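Local coordinates for protein diadenosine tetraphosphatase, putative (Trypanosoma brucei, PDB 2QJC) that probably hydrolyses phosphate anhydrides such as diadenosine tetraphosphate, as a two-manganese metallophosphatase of the calcineurin-like family, at residues 17-23 and 132-137; 48-52 and 70-76. All blocks are in the same frame, centred on the assembly; numbering follows the deposited sequence.

Contact 1. Residues 17-23 and 132-137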
# COMPACT_ATOMS: atom_id res chain seq x y z
N VAL A 17 -18.56 2.68 -3.10
CA VAL A 17 -18.02 1.32 -3.21
C VAL A 17 -18.55 0.46 -2.08
O VAL A 17 -17.99 0.44 -0.98
CB VAL A 17 -16.47 1.35 -3.20
CG1 VAL A 17 -15.91 -0.08 -3.22
CG2 VAL A 17 -15.96 2.12 -4.42
N THR A 18 -19.63 -0.26 -2.35
CA THR A 18 -20.28 -1.13 -1.38
C THR A 18 -20.15 -2.60 -1.74
O THR A 18 -20.54 -3.48 -0.98
CB THR A 18 -21.79 -0.79 -1.25
OG1 THR A 18 -22.46 -1.09 -2.48
CG2 THR A 18 -21.98 0.68 -0.93
N GLY A 19 -19.60 -2.87 -2.92
CA GLY A 19 -19.41 -4.25 -3.34
C GLY A 19 -18.17 -4.82 -2.68
O GLY A 19 -17.63 -4.25 -1.73
N ARG A 20 -17.71 -5.96 -3.18
CA ARG A 20 -16.53 -6.64 -2.67
C ARG A 20 -15.26 -5.83 -2.97
O ARG A 20 -15.08 -5.35 -4.10
CB ARG A 20 -16.46 -8.01 -3.31
CG ARG A 20 -15.47 -8.99 -2.75
CD ARG A 20 -15.31 -10.08 -3.81
NE ARG A 20 -14.51 -11.20 -3.36
CZ ARG A 20 -13.87 -12.03 -4.18
NH1 ARG A 20 -13.94 -11.85 -5.50
NH2 ARG A 20 -13.17 -13.03 -3.68
N VAL A 21 -14.39 -5.68 -1.98
CA VAL A 21 -13.15 -4.92 -2.16
C VAL A 21 -11.91 -5.75 -1.84
O VAL A 21 -11.82 -6.40 -0.81
CB VAL A 21 -13.16 -3.65 -1.27
CG1 VAL A 21 -11.82 -2.90 -1.41
CG2 VAL A 21 -14.31 -2.75 -1.68
N ILE A 22 -10.93 -5.69 -2.75
CA ILE A 22 -9.69 -6.44 -2.61
C ILE A 22 -8.51 -5.47 -2.48
O ILE A 22 -8.25 -4.66 -3.37
CB ILE A 22 -9.51 -7.38 -3.82
CG1 ILE A 22 -10.66 -8.40 -3.84
CG2 ILE A 22 -8.18 -8.10 -3.74
CD1 ILE A 22 -10.71 -9.23 -5.08
N ILE A 23 -7.81 -5.56 -1.36
CA ILE A 23 -6.67 -4.70 -1.07
C ILE A 23 -5.40 -5.54 -1.05
O ILE A 23 -5.29 -6.51 -0.27
CB ILE A 23 -6.87 -3.98 0.29
CG1 ILE A 23 -8.23 -3.26 0.28
CG2 ILE A 23 -5.74 -2.99 0.53
CD1 ILE A 23 -8.63 -2.67 1.61
N ILE A 132 -12.67 3.90 2.44
CA ILE A 132 -13.71 3.01 1.90
C ILE A 132 -14.69 2.82 3.07
O ILE A 132 -14.72 1.75 3.70
CB ILE A 132 -13.12 1.65 1.48
CG1 ILE A 132 -11.98 1.87 0.48
CG2 ILE A 132 -14.20 0.77 0.84
CD1 ILE A 132 -11.09 0.66 0.29
N PRO A 133 -15.49 3.85 3.36
CA PRO A 133 -16.48 3.87 4.44
C PRO A 133 -17.50 2.75 4.53
O PRO A 133 -17.89 2.35 5.63
CB PRO A 133 -17.10 5.26 4.32
CG PRO A 133 -16.97 5.58 2.85
CD PRO A 133 -15.59 5.07 2.53
N ALA A 134 -17.95 2.22 3.40
CA ALA A 134 -18.93 1.15 3.42
C ALA A 134 -18.43 -0.08 4.20
O ALA A 134 -19.22 -0.81 4.82
CB ALA A 134 -19.29 0.74 1.99
N HIS A 135 -17.12 -0.29 4.17
CA HIS A 135 -16.50 -1.42 4.85
C HIS A 135 -15.71 -0.97 6.08
O HIS A 135 -15.00 -1.78 6.69
CB HIS A 135 -15.57 -2.15 3.87
CG HIS A 135 -16.29 -2.83 2.74
ND1 HIS A 135 -17.17 -3.87 2.94
CD2 HIS A 135 -16.27 -2.60 1.41
CE1 HIS A 135 -17.67 -4.25 1.78
NE2 HIS A 135 -17.14 -3.50 0.83
N ASN A 136 -15.85 0.31 6.43
CA ASN A 136 -15.15 0.92 7.55
C ASN A 136 -13.64 0.64 7.46
O ASN A 136 -13.01 0.20 8.42
CB ASN A 136 -15.71 0.41 8.89
CG ASN A 136 -15.12 1.15 10.08
OD1 ASN A 136 -14.93 2.37 10.04
ND2 ASN A 136 -14.83 0.42 11.15
N VAL A 137 -13.07 0.93 6.30
CA VAL A 137 -11.65 0.73 6.04
C VAL A 137 -10.94 1.99 5.54
O VAL A 137 -11.56 2.88 4.96
CB VAL A 137 -11.46 -0.41 4.98
CG1 VAL A 137 -10.11 -0.31 4.29
CG2 VAL A 137 -11.60 -1.77 5.66
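The turn between strands 129-132 and 137-140 leans on the loop leading into strand 21-24, with H135 set against G19. H135 NE2 donates to G19 O at 2.7 Å; the N-H...O angle of 161° makes the bond nearly straight, and the acceptor lies close to the imidazole plane, at the ring edge. With CG anti to its own carbonyl carbon (chi1 -67°), the ring is carried toward segment 17-23; the side chain of V21, at the start of strand 21-24, crosses it obliquely, its CG2 3.7 Å from H135 CD2. The two strands bracketing the turn belong to one sheet and strand 21-24 to another, as in the two-sheet sandwich of calcineurin-like phosphoesterases, and the apolar contacts lie between these sheets. V21 CG1 and I132 CD1 meet tip to tip at 4.0 Å, and I23 CD1 reaches V137 CG1 in the same manner at 3.9 Å. Within the turn I132 O accepts from both H135 N and V137 N, in a G1 beta bulge with N136 and V137 set opposite the single residue I132. Nearer the surface, A134 CB sits 3.3 Å from V17 O and 4.0 Å from T18 CG2. F236 of strand 230-236 touches I23, H135 and V137.

Contact 2. Residues 48-52 and 70-76; sequences DTLVA and LKRLGAY
L50 and Y76 are joined by backbone: Y76 N donates to L50 O at 2.8 Å with an N-H...O angle of 165°. The next bond runs the other way, A52 N to Y76 O at 2.9 Å. These two bonds flank V51, and together they define a parallel bridge between V51 and Y76. A CA-H...O contact from V51 CA to Y76 O (3.4 Å) supplements them.

Side chains divide between the two faces of the sheet. On that of V51 and Y76, V51 CG2 lies 4.1 Å from Y76 CB, and T49 CG2 meets the tyrosine ring at its edge, near the ring plane, 4.1 Å from Y76 CD2. On the other face L50 is the centre: its CB is 3.9 Å from A75 CB, and its CD2 packs against L70 CD2, also at 3.9 Å, the two leucine side chains crossing at about a right angle. CG of L50 stands anti to the backbone N (chi1 -179°), which extends the branch toward the helix; L73 CD1 makes a looser contact with the same CD2.

A75 and Y76 are brought to the strand by the end of helix 63-73. G74 has positive phi, and the bonds A75 N to L70 O and G74 N to K71 O close a Schellman motif, turning the chain directly into the new strand. This completes a beta-alpha-beta crossover in which strand 76-77 forms one margin of the sheet, while strand 21-24 borders strand 49-52 on its other side. Helix 31-41 adds L34 and L38 to the leucine cluster, and Y122 of helix 117-124 touches L70 and donates its hydroxyl to A75 O.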
# COMPACT_ATOMS: atom_id res chain seq x y z
N ASP A 48 -15.85 -6.52 -8.63
CA ASP A 48 -14.96 -6.21 -7.51
C ASP A 48 -14.18 -4.93 -7.78
O ASP A 48 -14.07 -4.48 -8.92
CB ASP A 48 -13.97 -7.34 -7.27
CG ASP A 48 -14.64 -8.68 -7.08
OD1 ASP A 48 -15.66 -8.73 -6.36
OD2 ASP A 48 -14.15 -9.69 -7.65
N THR A 49 -13.65 -4.36 -6.70
CA THR A 49 -12.84 -3.16 -6.79
C THR A 49 -11.48 -3.56 -6.23
O THR A 49 -11.40 -4.25 -5.21
CB THR A 49 -13.42 -2.03 -5.94
OG1 THR A 49 -14.78 -1.81 -6.32
CG2 THR A 49 -12.63 -0.74 -6.14
N LEU A 50 -10.42 -3.15 -6.91
CA LEU A 50 -9.07 -3.49 -6.48
C LEU A 50 -8.36 -2.24 -5.96
O LEU A 50 -8.45 -1.18 -6.57
CB LEU A 50 -8.30 -4.11 -7.65
CG LEU A 50 -6.86 -4.57 -7.39
CD1 LEU A 50 -6.82 -5.58 -6.24
CD2 LEU A 50 -6.31 -5.20 -8.67
N VAL A 51 -7.68 -2.37 -4.83
CA VAL A 51 -6.93 -1.25 -4.25
C VAL A 51 -5.55 -1.71 -3.78
O VAL A 51 -5.44 -2.63 -2.98
CB VAL A 51 -7.68 -0.64 -3.03
CG1 VAL A 51 -6.96 0.59 -2.54
CG2 VAL A 51 -9.12 -0.31 -3.39
N ALA A 52 -4.50 -1.07 -4.30
CA ALA A 52 -3.13 -1.41 -3.91
C ALA A 52 -2.65 -0.50 -2.78
O ALA A 52 -3.13 0.62 -2.63
CB ALA A 52 -2.19 -1.27 -5.10
N LEU A 70 -2.89 -2.62 -13.65
CA LEU A 70 -3.77 -1.93 -12.71
C LEU A 70 -4.59 -0.86 -13.43
O LEU A 70 -5.77 -0.65 -13.12
CB LEU A 70 -2.96 -1.31 -11.57
CG LEU A 70 -2.24 -2.35 -10.70
CD1 LEU A 70 -1.33 -1.67 -9.70
CD2 LEU A 70 -3.28 -3.22 -9.99
N LYS A 71 -3.96 -0.19 -14.40
CA LYS A 71 -4.63 0.85 -15.17
C LYS A 71 -5.78 0.29 -16.01
O LYS A 71 -6.90 0.79 -15.96
CB LYS A 71 -3.63 1.56 -16.09
CG LYS A 71 -4.25 2.61 -17.00
CD LYS A 71 -3.18 3.28 -17.86
CE LYS A 71 -3.78 4.23 -18.90
NZ LYS A 71 -4.65 5.28 -18.29
N ARG A 72 -5.51 -0.76 -16.78
CA ARG A 72 -6.54 -1.37 -17.62
C ARG A 72 -7.67 -1.94 -16.77
O ARG A 72 -8.81 -2.04 -17.24
CB ARG A 72 -5.93 -2.47 -18.51
CG ARG A 72 -5.64 -3.78 -17.79
CD ARG A 72 -4.38 -4.46 -18.33
NE ARG A 72 -4.58 -5.22 -19.56
CZ ARG A 72 -5.28 -6.35 -19.63
NH1 ARG A 72 -5.85 -6.86 -18.54
NH2 ARG A 72 -5.38 -7.00 -20.78
N LEU A 73 -7.37 -2.31 -15.53
CA LEU A 73 -8.38 -2.87 -14.64
C LEU A 73 -9.20 -1.82 -13.91
O LEU A 73 -10.19 -2.14 -13.26
CB LEU A 73 -7.73 -3.79 -13.60
CG LEU A 73 -7.21 -5.13 -14.11
CD1 LEU A 73 -6.58 -5.90 -12.96
CD2 LEU A 73 -8.35 -5.93 -14.73
N GLY A 74 -8.79 -0.56 -14.02
CA GLY A 74 -9.50 0.51 -13.34
C GLY A 74 -9.23 0.48 -11.85
O GLY A 74 -9.94 1.09 -11.06
N ALA A 75 -8.17 -0.23 -11.47
CA ALA A 75 -7.77 -0.37 -10.07
C ALA A 75 -7.25 0.90 -9.41
O ALA A 75 -6.67 1.77 -10.07
CB ALA A 75 -6.71 -1.47 -9.96
N TYR A 76 -7.46 0.99 -8.10
CA TYR A 76 -6.99 2.13 -7.30
C TYR A 76 -5.69 1.77 -6.60
O TYR A 76 -5.28 0.60 -6.56
CB TYR A 76 -8.03 2.48 -6.23
CG TYR A 76 -9.23 3.23 -6.74
CD1 TYR A 76 -9.20 4.62 -6.86
CD2 TYR A 76 -10.40 2.56 -7.10
CE1 TYR A 76 -10.32 5.33 -7.32
CE2 TYR A 76 -11.52 3.25 -7.57
CZ TYR A 76 -11.47 4.63 -7.67
OH TYR A 76 -12.56 5.32 -8.14

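Contact 2 is the more buried, with none of its touching residues exposed, whereas contact 1 is partly buried and runs from a surface turn at A134 and T18 to apolar residues between the sheets. Strands 21-24 and 49-52, one from each contact, are neighbours in the same sheet, linked by probable hydrogen bonds I22 O to V51 N and I22 N to T49 O. Their chemistry follows from place: contact 2 joins strands edge to edge through backbone bonds and packs a helix on one face, while contact 1 packs apolar side chains between two sheets and ties a turn to a loop by one imidazole-to-carbonyl bond. Along the chain, contact 2 is nested within the loop closed by contact 1.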